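Local atomic coordinates of triacylglycerol lipase (PDB entry 5AH1), a protein that hydrolyses synthetic polyesters and, judged by its lipase class, probably triacylglycerol esters, as a zinc-binding alpha/beta-hydrolase. Residues T187-T192 with V224-T229; Q193-G198 with K218-S223. All blocks are in the same frame, centred on the assembly; numbering follows the deposited sequence.

In the alpha/beta-hydrolase fold a helix follows the nucleophile elbow, and contacts 1 and 2 show how one such helix, 183-197, packs against strand 221-227. Contact 1 uses the deeper half, about 7 Å from the chain's centre to that of the contact; contact 2 uses the helix end and the approach to the strand, about 18 Å out. Their centres lie about 12 Å apart, and they meet where Thr-192 OG1 touches Ile-221 CG1 at 3.7 Å. Contact 1 is the one near the probable active site: Ile-188 touches the elbow-like Gly-180, Ser-182, Gly-184 pattern, and Thr-229 OG1 is hydrogen-bonded to Ser-182 O.

Contact 1: residues T187-T192 with V224-T229; sequences TIRTLT and VSTIST
Ile-188 O is gripped twice by Thr-192, and both residues lean on Val-224. The helical amide Thr-192 N binds it at 3.0 Å, while Thr-192 OG1 donates from the opposite face of the carbonyl plane, 2.9 Å from Ile-188 O. The hydroxyl is thus spent on its own helix, and its oxygen serves as a packing surface for Val-224 CG2, 3.4 Å from Thr-192 OG1. The other branch, Val-224 CG1, lies 3.7 Å from Ile-188 CD1 and 4.1 Å from Arg-189 CG. Ile-188 reaches over by an unusual helical torsion: CG1 stands between N and the carbonyl carbon (chi1 62°), and the extended chain beyond carries CD1 to 3.4 Å from Ser-225 O. Only the aliphatic part of Arg-189 packs here, crossing Val-224 at about a right angle; its guanidinium is held by Asn-317, Asn-231 and Val-320 O. Helix and strand run nearly antiparallel (159°), their axes 8.7 Å apart, as in a beta-alpha-beta crossover. Leu-135 of helix 128-140 also packs on Ile-188, Leu-178 and Tyr-328 of the flanking strands 176-181 and 327-331 touch Thr-192, and Ser-225, turned away from the helix, bonds Tyr-443 of helix 437-448.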
loop_
_atom_site.group_PDB
_atom_site.type_symbol
_atom_site.label_atom_id
_atom_site.label_comp_id
_atom_site.label_asym_id
_atom_site.label_seq_id
_atom_site.Cartn_x
_atom_site.Cartn_y
_atom_site.Cartn_z
ATOM N N THR A 187 -3.729 -1.841 -4.465
ATOM C CA THR A 187 -3.548 -3.205 -4.955
ATOM C C THR A 187 -4.683 -4.120 -4.493
ATOM O O THR A 187 -5.180 -4.925 -5.274
ATOM C CB THR A 187 -2.207 -3.764 -4.494
ATOM O OG1 THR A 187 -1.147 -2.939 -5.003
ATOM C CG2 THR A 187 -2.009 -5.203 -4.975
ATOM N N ILE A 188 -5.101 -4.017 -3.233
ATOM C CA ILE A 188 -6.171 -4.898 -2.738
ATOM C C ILE A 188 -7.537 -4.515 -3.298
ATOM O O ILE A 188 -8.376 -5.385 -3.542
ATOM C CB ILE A 188 -6.203 -5.021 -1.173
ATOM C CG1 ILE A 188 -6.473 -3.679 -0.494
ATOM C CG2 ILE A 188 -4.881 -5.617 -0.703
ATOM C CD1 ILE A 188 -6.669 -3.786 1.010
ATOM N N ARG A 189 -7.753 -3.225 -3.569
ATOM C CA ARG A 189 -8.972 -2.814 -4.267
ATOM C C ARG A 189 -9.021 -3.467 -5.633
ATOM O O ARG A 189 -10.052 -3.928 -6.092
ATOM C CB ARG A 189 -9.046 -1.301 -4.409
ATOM C CG ARG A 189 -9.379 -0.515 -3.131
ATOM C CD ARG A 189 -9.178 0.985 -3.319
ATOM N NE ARG A 189 -9.846 1.443 -4.540
ATOM C CZ ARG A 189 -9.363 2.357 -5.376
ATOM N NH1 ARG A 189 -8.284 3.052 -5.045
ATOM N NH2 ARG A 189 -9.999 2.597 -6.506
ATOM N N THR A 190 -7.875 -3.463 -6.306
ATOM C CA THR A 190 -7.735 -3.966 -7.684
ATOM C C THR A 190 -7.958 -5.484 -7.720
ATOM O O THR A 190 -8.683 -6.003 -8.567
ATOM C CB THR A 190 -6.353 -3.615 -8.267
ATOM O OG1 THR A 190 -6.190 -2.196 -8.234
ATOM C CG2 THR A 190 -6.186 -4.086 -9.708
ATOM N N LEU A 191 -7.357 -6.211 -6.782
ATOM C CA LEU A 191 -7.592 -7.646 -6.708
ATOM C C LEU A 191 -9.073 -7.937 -6.487
ATOM O O LEU A 191 -9.635 -8.831 -7.122
ATOM C CB LEU A 191 -6.776 -8.270 -5.574
ATOM C CG LEU A 191 -7.021 -9.770 -5.388
ATOM C CD1 LEU A 191 -6.403 -10.565 -6.499
ATOM C CD2 LEU A 191 -6.494 -10.280 -4.046
ATOM N N THR A 192 -9.713 -7.187 -5.603
ATOM C CA THR A 192 -11.118 -7.436 -5.287
ATOM C C THR A 192 -12.001 -7.186 -6.522
ATOM O O THR A 192 -12.915 -7.954 -6.825
ATOM C CB THR A 192 -11.560 -6.586 -4.081
ATOM O OG1 THR A 192 -10.748 -6.926 -2.948
ATOM C CG2 THR A 192 -13.013 -6.830 -3.761
ATOM N N VAL A 224 -12.023 -4.925 2.737
ATOM C CA VAL A 224 -10.848 -4.240 2.219
ATOM C C VAL A 224 -10.595 -3.035 3.116
ATOM O O VAL A 224 -11.466 -2.187 3.277
ATOM C CB VAL A 224 -11.108 -3.764 0.774
ATOM C CG1 VAL A 224 -10.106 -2.694 0.320
ATOM C CG2 VAL A 224 -11.101 -4.950 -0.157
ATOM N N SER A 225 -9.414 -2.982 3.725
ATOM C CA SER A 225 -9.020 -1.873 4.580
ATOM C C SER A 225 -7.780 -1.223 3.999
ATOM O O SER A 225 -6.761 -1.901 3.816
ATOM C CB SER A 225 -8.707 -2.351 5.993
ATOM O OG SER A 225 -9.845 -2.858 6.652
ATOM N N THR A 226 -7.878 0.073 3.700
ATOM C CA THR A 226 -6.731 0.849 3.227
ATOM C C THR A 226 -6.226 1.725 4.364
ATOM O O THR A 226 -7.011 2.270 5.135
ATOM C CB THR A 226 -7.052 1.685 1.949
ATOM O OG1 THR A 226 -7.890 2.808 2.254
ATOM C CG2 THR A 226 -7.711 0.833 0.896
ATOM N N ILE A 227 -4.901 1.804 4.489
ATOM C CA ILE A 227 -4.238 2.569 5.535
ATOM C C ILE A 227 -3.177 3.425 4.848
ATOM O O ILE A 227 -2.261 2.901 4.227
ATOM C CB ILE A 227 -3.584 1.649 6.596
ATOM C CG1 ILE A 227 -4.594 0.679 7.209
ATOM C CG2 ILE A 227 -2.913 2.502 7.670
ATOM C CD1 ILE A 227 -3.952 -0.285 8.217
ATOM N N SER A 228 -3.324 4.740 4.955
ATOM C CA SER A 228 -2.377 5.681 4.344
ATOM C C SER A 228 -2.296 5.520 2.827
ATOM O O SER A 228 -1.246 5.734 2.209
ATOM C CB SER A 228 -0.977 5.506 4.935
ATOM O OG SER A 228 -0.999 5.413 6.352
ATOM N N THR A 229 -3.408 5.144 2.217
ATOM C CA THR A 229 -3.398 4.759 0.810
ATOM C C THR A 229 -3.669 5.952 -0.118
ATOM O O THR A 229 -4.585 6.738 0.137
ATOM C CB THR A 229 -4.441 3.660 0.550
ATOM O OG1 THR A 229 -4.023 2.479 1.230
ATOM C CG2 THR A 229 -4.626 3.341 -0.942
#

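Contact 2: residues Q193-G198 with K218-S223; sequences QLLSEG and KHWIHS
Leu-195 and Lys-218 are joined backbone to backbone: Lys-218 N donates to Leu-195 O at 3.0 Å with an N-H...O angle of 155°, approaching from above the carbonyl plane. Beside this bond, Ser-196 CA makes a CA-H...O contact of 3.5 Å with Lys-218 O, so the two backbone segments meet through both a strong and a weak donor.

The two methyls of Leu-195 face mainly different partners. CD2 sits over one face of the Trp-220 indole in a CH-pi contact, 4.1 Å from the centroid of the six-membered ring and offset toward its rim; Lys-218 CB lies over the indole as well. CD1 rests chiefly against Ile-221 CG1, at 3.9 Å.

This is the return leg of a beta-alpha-beta unit, part of the alpha/beta-hydrolase core: strand 176-181 leads into helix 183-197, and after the helix ends at Glu-197 the chain passes through the short helix 200-204 before Ile-221 opens the neighbouring parallel strand. Gly-198, with positive phi, takes the chain out of the helix.

Two waters form the next shell. Water 1 accepts from Lys-218 NZ at 3.0 Å and lies within hydrogen-bonding distance of Leu-195 O; the lysine chain runs extended until its last torsion (chi4 60°) turns the ammonium to this water, while its main anchor is Pro-212 O. Water 2 donates to Ser-196 OG at 2.8 Å and lies in the plane of the His-219 ring, 2.9 Å from its ND1, bridging two side chains too far apart to bond directly. Farther out, Thr-192 O holds the Ser-196 hydroxyl back against the preceding helical turn, Asn-172 OD1 takes the His-219 amide, and Tyr-136 of helix 128-140 packs against both Leu-195 and Trp-220.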
loop_
_atom_site.group_PDB
_atom_site.type_symbol
_atom_site.label_atom_id
_atom_site.label_comp_id
_atom_site.label_asym_id
_atom_site.label_seq_id
_atom_site.Cartn_x
_atom_site.Cartn_y
_atom_site.Cartn_z
ATOM N N GLN A 193 -11.648 -6.172 -7.311
ATOM C CA GLN A 193 -12.352 -5.850 -8.543
ATOM C C GLN A 193 -12.229 -6.997 -9.547
ATOM O O GLN A 193 -13.211 -7.459 -10.128
ATOM C CB GLN A 193 -11.791 -4.568 -9.147
ATOM C CG GLN A 193 -12.355 -4.236 -10.514
ATOM C CD GLN A 193 -13.800 -3.836 -10.481
ATOM O OE1 GLN A 193 -14.291 -3.259 -9.502
ATOM N NE2 GLN A 193 -14.505 -4.159 -11.551
ATOM N N LEU A 194 -10.999 -7.452 -9.761
ATOM C CA LEU A 194 -10.751 -8.532 -10.701
ATOM C C LEU A 194 -11.409 -9.839 -10.256
ATOM O O LEU A 194 -12.041 -10.522 -11.058
ATOM C CB LEU A 194 -9.241 -8.724 -10.897
ATOM C CG LEU A 194 -8.557 -7.626 -11.727
ATOM C CD1 LEU A 194 -7.056 -7.771 -11.687
ATOM C CD2 LEU A 194 -9.039 -7.624 -13.183
ATOM N N LEU A 195 -11.265 -10.206 -8.991
ATOM C CA LEU A 195 -11.910 -11.417 -8.508
ATOM C C LEU A 195 -13.408 -11.377 -8.788
ATOM O O LEU A 195 -13.980 -12.330 -9.302
ATOM C CB LEU A 195 -11.660 -11.625 -7.012
ATOM C CG LEU A 195 -10.251 -12.097 -6.638
ATOM C CD1 LEU A 195 -10.078 -11.995 -5.132
ATOM C CD2 LEU A 195 -9.989 -13.514 -7.124
ATOM N N SER A 196 -14.028 -10.240 -8.495
ATOM C CA SER A 196 -15.474 -10.126 -8.584
ATOM C C SER A 196 -15.961 -10.060 -10.023
ATOM O O SER A 196 -16.923 -10.728 -10.385
ATOM C CB SER A 196 -15.937 -8.870 -7.842
ATOM O OG SER A 196 -15.587 -8.890 -6.464
ATOM N N GLU A 197 -15.297 -9.253 -10.843
ATOM C CA GLU A 197 -15.814 -8.942 -12.176
ATOM C C GLU A 197 -14.926 -9.375 -13.339
ATOM O O GLU A 197 -15.361 -9.319 -14.482
ATOM C CB GLU A 197 -16.104 -7.444 -12.288
ATOM C CG GLU A 197 -17.163 -6.960 -11.315
ATOM C CD GLU A 197 -17.746 -5.618 -11.704
ATOM O OE1 GLU A 197 -18.404 -5.540 -12.756
ATOM O OE2 GLU A 197 -17.540 -4.630 -10.978
ATOM N N GLY A 198 -13.701 -9.802 -13.064
ATOM C CA GLY A 198 -12.793 -10.186 -14.127
ATOM C C GLY A 198 -12.291 -9.029 -14.987
ATOM O O GLY A 198 -12.400 -7.863 -14.605
ATOM N N LYS A 218 -15.907 -14.401 -8.395
ATOM C CA LYS A 218 -15.321 -14.864 -7.142
ATOM C C LYS A 218 -15.557 -13.828 -6.052
ATOM O O LYS A 218 -15.244 -12.640 -6.232
ATOM C CB LYS A 218 -13.825 -15.138 -7.316
ATOM C CG LYS A 218 -13.564 -16.254 -8.298
ATOM C CD LYS A 218 -12.103 -16.351 -8.721
ATOM C CE LYS A 218 -11.926 -17.272 -9.917
ATOM N NZ LYS A 218 -12.692 -16.788 -11.111
ATOM N N HIS A 219 -16.101 -14.298 -4.931
ATOM C CA HIS A 219 -16.469 -13.451 -3.796
ATOM C C HIS A 219 -15.713 -13.924 -2.564
ATOM O O HIS A 219 -16.277 -14.411 -1.593
ATOM C CB HIS A 219 -17.987 -13.478 -3.646
ATOM C CG HIS A 219 -18.671 -13.079 -4.912
ATOM N ND1 HIS A 219 -18.633 -11.786 -5.388
ATOM C CD2 HIS A 219 -19.292 -13.812 -5.866
ATOM C CE1 HIS A 219 -19.260 -11.729 -6.550
ATOM N NE2 HIS A 219 -19.668 -12.944 -6.864
ATOM N N TRP A 220 -14.396 -13.756 -2.640
ATOM C CA TRP A 220 -13.452 -14.299 -1.673
ATOM C C TRP A 220 -13.070 -13.296 -0.591
ATOM O O TRP A 220 -12.381 -13.652 0.355
ATOM C CB TRP A 220 -12.163 -14.662 -2.393
ATOM C CG TRP A 220 -12.256 -15.789 -3.371
ATOM C CD1 TRP A 220 -13.350 -16.555 -3.675
ATOM C CD2 TRP A 220 -11.178 -16.304 -4.157
ATOM N NE1 TRP A 220 -13.010 -17.509 -4.607
ATOM C CE2 TRP A 220 -11.683 -17.379 -4.912
ATOM C CE3 TRP A 220 -9.827 -15.954 -4.296
ATOM C CZ2 TRP A 220 -10.884 -18.119 -5.790
ATOM C CZ3 TRP A 220 -9.038 -16.678 -5.162
ATOM C CH2 TRP A 220 -9.572 -17.748 -5.906
ATOM N N ILE A 221 -13.469 -12.035 -0.775
ATOM C CA ILE A 221 -12.991 -10.929 0.042
ATOM C C ILE A 221 -14.145 -10.373 0.875
ATOM O O ILE A 221 -15.135 -9.901 0.328
ATOM C CB ILE A 221 -12.411 -9.806 -0.833
ATOM C CG1 ILE A 221 -11.401 -10.370 -1.854
ATOM C CG2 ILE A 221 -11.813 -8.765 0.058
ATOM C CD1 ILE A 221 -10.255 -11.151 -1.259
ATOM N N HIS A 222 -14.037 -10.470 2.195
ATOM C CA HIS A 222 -15.083 -9.941 3.059
ATOM C C HIS A 222 -14.918 -8.448 3.327
ATOM O O HIS A 222 -15.906 -7.714 3.415
ATOM C CB HIS A 222 -15.127 -10.707 4.381
ATOM C CG HIS A 222 -16.399 -10.520 5.131
ATOM N ND1 HIS A 222 -17.634 -10.619 4.529
ATOM C CD2 HIS A 222 -16.631 -10.266 6.440
ATOM C CE1 HIS A 222 -18.573 -10.434 5.438
ATOM N NE2 HIS A 222 -17.990 -10.200 6.597
ATOM N N SER A 223 -13.676 -8.003 3.485
ATOM C CA SER A 223 -13.395 -6.603 3.692
ATOM C C SER A 223 -12.079 -6.206 3.069
ATOM O O SER A 223 -11.168 -7.013 2.920
ATOM C CB SER A 223 -13.378 -6.268 5.186
ATOM O OG SER A 223 -12.235 -6.790 5.834
HETATM O O HOH W 1 -12.261 -13.850 -11.039
HETATM O O HOH W 2 -17.118 -9.587 -4.252
#